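Local coordinates for protein xylulose kinase (Escherichia coli, PDB 2ITM) that phosphorylates D-xylulose to D-xylulose 5-phosphate at the expense of ATP, and does the same to 1-deoxy-D-xylulose with lower efficiency, at residues A[116-127]-A[266-277]. Residues are numbered along the deposited sequence; the frame is centred on the assembly and turned at random.
Sequences RVITGNLMMPGF and FLSKPESAVHSF
Phe-127 and His-275 form a T-shaped aromatic pair in which the edge of the phenyl ring points at one face of the imidazole, the planes standing at 69° and the centroids 5.4 Å apart. The leading atom is Phe-127 CZ, 3.7 Å from His-275 NE2 and displaced toward the rim of the imidazole. With CG lying beside its own backbone N, His-275 swings its ring in toward residues 121-127, where CG of Met-124 also packs against it. The CB of Met-124 lies over the centre of one face of Phe-127.

The polar centre of the contact is the buried Asn-121. Its side chain runs across those of His-275 and Phe-277 at about a right angle, the amide plane turned 50° from the imidazole and 32° from the phenyl ring, and abuts the start of strand 275-278, with Asn-121 CG 3.6 Å from Ser-276 O. Cut back to alanine, this position would probably open a gap beside the rings of His-275 and Phe-277 and leave the backbone of Ser-276 without its polar neighbour. One water joins the backbones, accepting from Leu-122 N (2.9 Å) and donating to Val-274 O. Within 266-277, Ser-276 OG donates to Leu-267 O (2.7 Å), tying the strand back to the preceding loop.

Apolar packing continues through Gly-120, the first residue past helix 115-119, with positive phi. Its CA meets the edge of the Phe-266 ring at 3.7 Å from CZ, a place where any CB would collide. The ring of Pro-270, poorly ordered, rests on Arg-116 CB, while the guanidinium of Arg-116 forms a salt bridge with Glu-109.

The contact thus joins the N- and C-terminal FGGY domains beside the sugar site: Phe-127 meets the substrate-binding His-78, Phe-277 approaches bound D-xylulose, helix 102-111 backs Leu-122 and Met-123, and strand 285-291 pairs with edge strand 275-278.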
loop_
_atom_site.group_PDB
_atom_site.type_symbol
_atom_site.label_atom_id
_atom_site.label_comp_id
_atom_site.label_asym_id
_atom_site.label_seq_id
_atom_site.Cartn_x
_atom_site.Cartn_y
_atom_site.Cartn_z
ATOM N N ARG A 116 -10.864 -37.270 -2.005
ATOM C CA ARG A 116 -11.167 -36.404 -0.880
ATOM C C ARG A 116 -11.977 -37.150 0.172
ATOM O O ARG A 116 -11.942 -36.821 1.310
ATOM C CB ARG A 116 -11.837 -35.084 -1.312
ATOM C CG ARG A 116 -11.120 -34.271 -2.438
ATOM C CD ARG A 116 -11.644 -32.841 -2.705
ATOM N NE ARG A 116 -10.929 -32.189 -3.793
ATOM C CZ ARG A 116 -11.311 -31.092 -4.444
ATOM N NH1 ARG A 116 -12.432 -30.469 -4.138
ATOM N NH2 ARG A 116 -10.570 -30.608 -5.416
ATOM N N VAL A 117 -12.693 -38.175 -0.237
ATOM C CA VAL A 117 -13.484 -38.971 0.690
ATOM C C VAL A 117 -12.603 -39.909 1.511
ATOM O O VAL A 117 -12.823 -40.098 2.673
ATOM C CB VAL A 117 -14.538 -39.831 -0.023
ATOM C CG1 VAL A 117 -14.837 -41.012 0.767
ATOM C CG2 VAL A 117 -15.782 -39.097 -0.217
ATOM N N ILE A 118 -11.608 -40.488 0.864
ATOM C CA ILE A 118 -10.695 -41.402 1.501
ATOM C C ILE A 118 -9.683 -40.674 2.358
ATOM O O ILE A 118 -9.442 -41.090 3.435
ATOM C CB ILE A 118 -9.969 -42.295 0.459
ATOM C CG1 ILE A 118 -10.941 -43.076 -0.413
ATOM C CG2 ILE A 118 -9.050 -43.274 1.094
ATOM C CD1 ILE A 118 -10.290 -43.668 -1.571
ATOM N N THR A 119 -9.117 -39.586 1.884
ATOM C CA THR A 119 -8.109 -38.873 2.655
ATOM C C THR A 119 -8.672 -37.882 3.648
ATOM O O THR A 119 -8.018 -37.558 4.623
ATOM C CB THR A 119 -7.097 -38.173 1.769
ATOM O OG1 THR A 119 -7.736 -37.121 1.055
ATOM C CG2 THR A 119 -6.583 -39.092 0.700
ATOM N N GLY A 120 -9.881 -37.394 3.393
ATOM C CA GLY A 120 -10.462 -36.340 4.197
ATOM C C GLY A 120 -9.844 -34.999 3.903
ATOM O O GLY A 120 -10.020 -34.052 4.642
ATOM N N ASN A 121 -9.110 -34.930 2.809
ATOM C CA ASN A 121 -8.376 -33.731 2.471
ATOM C C ASN A 121 -8.481 -33.356 1.011
ATOM O O ASN A 121 -8.684 -34.201 0.158
ATOM C CB ASN A 121 -6.913 -33.860 2.865
ATOM C CG ASN A 121 -6.725 -33.879 4.340
ATOM O OD1 ASN A 121 -6.508 -34.921 4.930
ATOM N ND2 ASN A 121 -6.832 -32.727 4.949
ATOM N N LEU A 122 -8.322 -32.073 0.741
ATOM C CA LEU A 122 -7.964 -31.619 -0.580
ATOM C C LEU A 122 -6.484 -31.751 -0.837
ATOM O O LEU A 122 -5.667 -31.453 0.017
ATOM C CB LEU A 122 -8.414 -30.179 -0.801
ATOM C CG LEU A 122 -8.770 -29.834 -2.244
ATOM C CD1 LEU A 122 -10.228 -29.474 -2.384
ATOM C CD2 LEU A 122 -7.878 -28.749 -2.804
ATOM N N MET A 123 -6.157 -32.194 -2.040
ATOM C CA MET A 123 -4.805 -32.550 -2.382
ATOM C C MET A 123 -3.945 -31.311 -2.526
ATOM O O MET A 123 -4.325 -30.353 -3.176
ATOM C CB MET A 123 -4.793 -33.375 -3.657
ATOM C CG MET A 123 -3.465 -33.998 -3.979
ATOM S SD MET A 123 -2.978 -35.313 -2.875
ATOM C CE MET A 123 -4.199 -36.532 -3.290
ATOM N N MET A 124 -2.792 -31.334 -1.881
ATOM C CA MET A 124 -1.861 -30.233 -1.933
ATOM C C MET A 124 -0.495 -30.742 -2.342
ATOM O O MET A 124 -0.157 -31.882 -2.100
ATOM C CB MET A 124 -1.753 -29.573 -0.572
ATOM C CG MET A 124 -3.069 -29.142 0.003
ATOM S SD MET A 124 -3.603 -27.541 -0.604
ATOM C CE MET A 124 -2.694 -26.460 0.481
ATOM N N PRO A 125 0.280 -29.871 -2.965
ATOM C CA PRO A 125 1.565 -30.242 -3.549
ATOM C C PRO A 125 2.564 -30.569 -2.469
ATOM O O PRO A 125 3.525 -31.269 -2.727
ATOM C CB PRO A 125 1.993 -28.973 -4.272
ATOM C CG PRO A 125 0.775 -28.288 -4.565
ATOM C CD PRO A 125 -0.237 -28.620 -3.522
ATOM N N GLY A 126 2.321 -30.048 -1.274
ATOM C CA GLY A 126 3.121 -30.341 -0.106
ATOM C C GLY A 126 2.950 -31.756 0.406
ATOM O O GLY A 126 3.799 -32.258 1.122
ATOM N N PHE A 127 1.851 -32.393 0.033
ATOM C CA PHE A 127 1.563 -33.747 0.455
ATOM C C PHE A 127 2.369 -34.776 -0.314
ATOM O O PHE A 127 2.834 -34.520 -1.406
ATOM C CB PHE A 127 0.077 -34.046 0.337
ATOM C CG PHE A 127 -0.795 -33.180 1.197
ATOM C CD1 PHE A 127 -2.163 -33.168 1.023
ATOM C CD2 PHE A 127 -0.255 -32.384 2.178
ATOM C CE1 PHE A 127 -2.962 -32.382 1.798
ATOM C CE2 PHE A 127 -1.043 -31.599 2.949
ATOM C CZ PHE A 127 -2.399 -31.591 2.763
ATOM N N PHE A 266 -13.915 -39.045 13.038
ATOM C CA PHE A 266 -13.411 -38.515 11.793
ATOM C C PHE A 266 -14.382 -37.578 11.091
ATOM O O PHE A 266 -15.526 -37.927 10.835
ATOM C CB PHE A 266 -12.988 -39.638 10.872
ATOM C CG PHE A 266 -12.557 -39.178 9.529
ATOM C CD1 PHE A 266 -11.592 -38.220 9.405
ATOM C CD2 PHE A 266 -13.116 -39.707 8.403
ATOM C CE1 PHE A 266 -11.200 -37.799 8.178
ATOM C CE2 PHE A 266 -12.720 -39.291 7.176
ATOM C CZ PHE A 266 -11.764 -38.336 7.059
ATOM N N LEU A 267 -13.904 -36.380 10.788
ATOM C CA LEU A 267 -14.695 -35.370 10.109
ATOM C C LEU A 267 -14.112 -35.016 8.742
ATOM O O LEU A 267 -12.947 -34.683 8.641
ATOM C CB LEU A 267 -14.796 -34.118 10.969
ATOM C CG LEU A 267 -15.746 -34.180 12.155
ATOM C CD1 LEU A 267 -15.704 -32.908 12.927
ATOM C CD2 LEU A 267 -17.147 -34.453 11.670
ATOM N N SER A 268 -14.952 -35.079 7.725
ATOM C CA SER A 268 -14.568 -34.718 6.366
ATOM C C SER A 268 -15.408 -33.560 5.826
ATOM O O SER A 268 -16.592 -33.713 5.547
ATOM C CB SER A 268 -14.716 -35.923 5.452
ATOM O OG SER A 268 -13.910 -35.802 4.302
ATOM N N LYS A 269 -14.796 -32.395 5.694
ATOM C CA LYS A 269 -15.334 -31.341 4.852
ATOM C C LYS A 269 -14.212 -30.736 4.021
ATOM O O LYS A 269 -13.693 -29.676 4.345
ATOM C CB LYS A 269 -16.006 -30.255 5.702
ATOM C CG LYS A 269 -17.131 -29.513 4.999
ATOM C CD LYS A 269 -18.257 -29.131 5.956
ATOM C CE LYS A 269 -17.936 -27.850 6.718
ATOM N NZ LYS A 269 -18.478 -26.620 6.098
ATOM N N PRO A 270 -13.845 -31.426 2.950
ATOM C CA PRO A 270 -12.887 -30.909 1.980
ATOM C C PRO A 270 -13.600 -30.132 0.872
ATOM O O PRO A 270 -14.212 -30.754 0.003
ATOM C CB PRO A 270 -12.292 -32.186 1.399
ATOM C CG PRO A 270 -13.362 -33.238 1.603
ATOM C CD PRO A 270 -14.440 -32.681 2.479
ATOM N N GLU A 271 -13.516 -28.805 0.903
ATOM C CA GLU A 271 -13.969 -27.996 -0.211
ATOM C C GLU A 271 -13.619 -26.542 0.024
ATOM O O GLU A 271 -14.414 -25.653 -0.278
ATOM C CB GLU A 271 -15.478 -28.148 -0.403
ATOM C CG GLU A 271 -15.970 -29.584 -0.386
ATOM C CD GLU A 271 -16.413 -30.029 0.992
ATOM O OE1 GLU A 271 -16.352 -29.203 1.921
ATOM O OE2 GLU A 271 -16.817 -31.200 1.149
ATOM N N SER A 272 -12.432 -26.302 0.562
ATOM C CA SER A 272 -12.254 -26.215 1.999
ATOM C C SER A 272 -10.734 -26.091 2.068
ATOM O O SER A 272 -10.053 -26.152 1.062
ATOM C CB SER A 272 -13.169 -27.223 2.696
ATOM O OG SER A 272 -12.860 -27.357 4.068
ATOM N N ALA A 273 -10.221 -25.924 3.275
ATOM C CA ALA A 273 -8.873 -25.441 3.521
ATOM C C ALA A 273 -8.781 -25.847 4.986
ATOM O O ALA A 273 -7.884 -25.427 5.705
ATOM C CB ALA A 273 -8.211 -24.103 3.306
ATOM N N VAL A 274 -9.721 -26.667 5.425
ATOM C CA VAL A 274 -9.514 -27.390 6.647
ATOM C C VAL A 274 -8.980 -28.778 6.371
ATOM O O VAL A 274 -9.513 -29.517 5.566
ATOM C CB VAL A 274 -10.773 -27.427 7.498
ATOM C CG1 VAL A 274 -10.513 -28.155 8.772
ATOM C CG2 VAL A 274 -11.217 -26.043 7.795
ATOM N N HIS A 275 -7.909 -29.128 7.047
ATOM C CA HIS A 275 -7.373 -30.460 6.928
ATOM C C HIS A 275 -7.804 -31.401 8.029
ATOM O O HIS A 275 -7.971 -31.007 9.163
ATOM C CB HIS A 275 -5.874 -30.414 6.777
ATOM C CG HIS A 275 -5.444 -29.786 5.500
ATOM N ND1 HIS A 275 -4.548 -28.747 5.444
ATOM C CD2 HIS A 275 -5.833 -30.020 4.230
ATOM C CE1 HIS A 275 -4.382 -28.385 4.191
ATOM N NE2 HIS A 275 -5.152 -29.140 3.433
ATOM N N SER A 276 -8.006 -32.651 7.643
ATOM C CA SER A 276 -8.452 -33.675 8.554
ATOM C C SER A 276 -7.492 -34.853 8.547
ATOM O O SER A 276 -7.253 -35.467 7.518
ATOM C CB SER A 276 -9.873 -34.117 8.207
ATOM O OG SER A 276 -10.329 -35.131 9.067
ATOM N N PHE A 277 -6.928 -35.137 9.701
ATOM C CA PHE A 277 -5.983 -36.222 9.872
ATOM C C PHE A 277 -6.281 -37.071 11.086
ATOM O O PHE A 277 -7.059 -36.686 11.950
ATOM C CB PHE A 277 -4.566 -35.676 9.992
ATOM C CG PHE A 277 -4.116 -34.861 8.838
ATOM C CD1 PHE A 277 -3.655 -33.582 9.021
ATOM C CD2 PHE A 277 -4.128 -35.382 7.568
ATOM C CE1 PHE A 277 -3.235 -32.836 7.968
ATOM C CE2 PHE A 277 -3.696 -34.642 6.508
ATOM C CZ PHE A 277 -3.244 -33.370 6.705
HETATM O O HOH W 1 -8.867 -30.189 2.871
#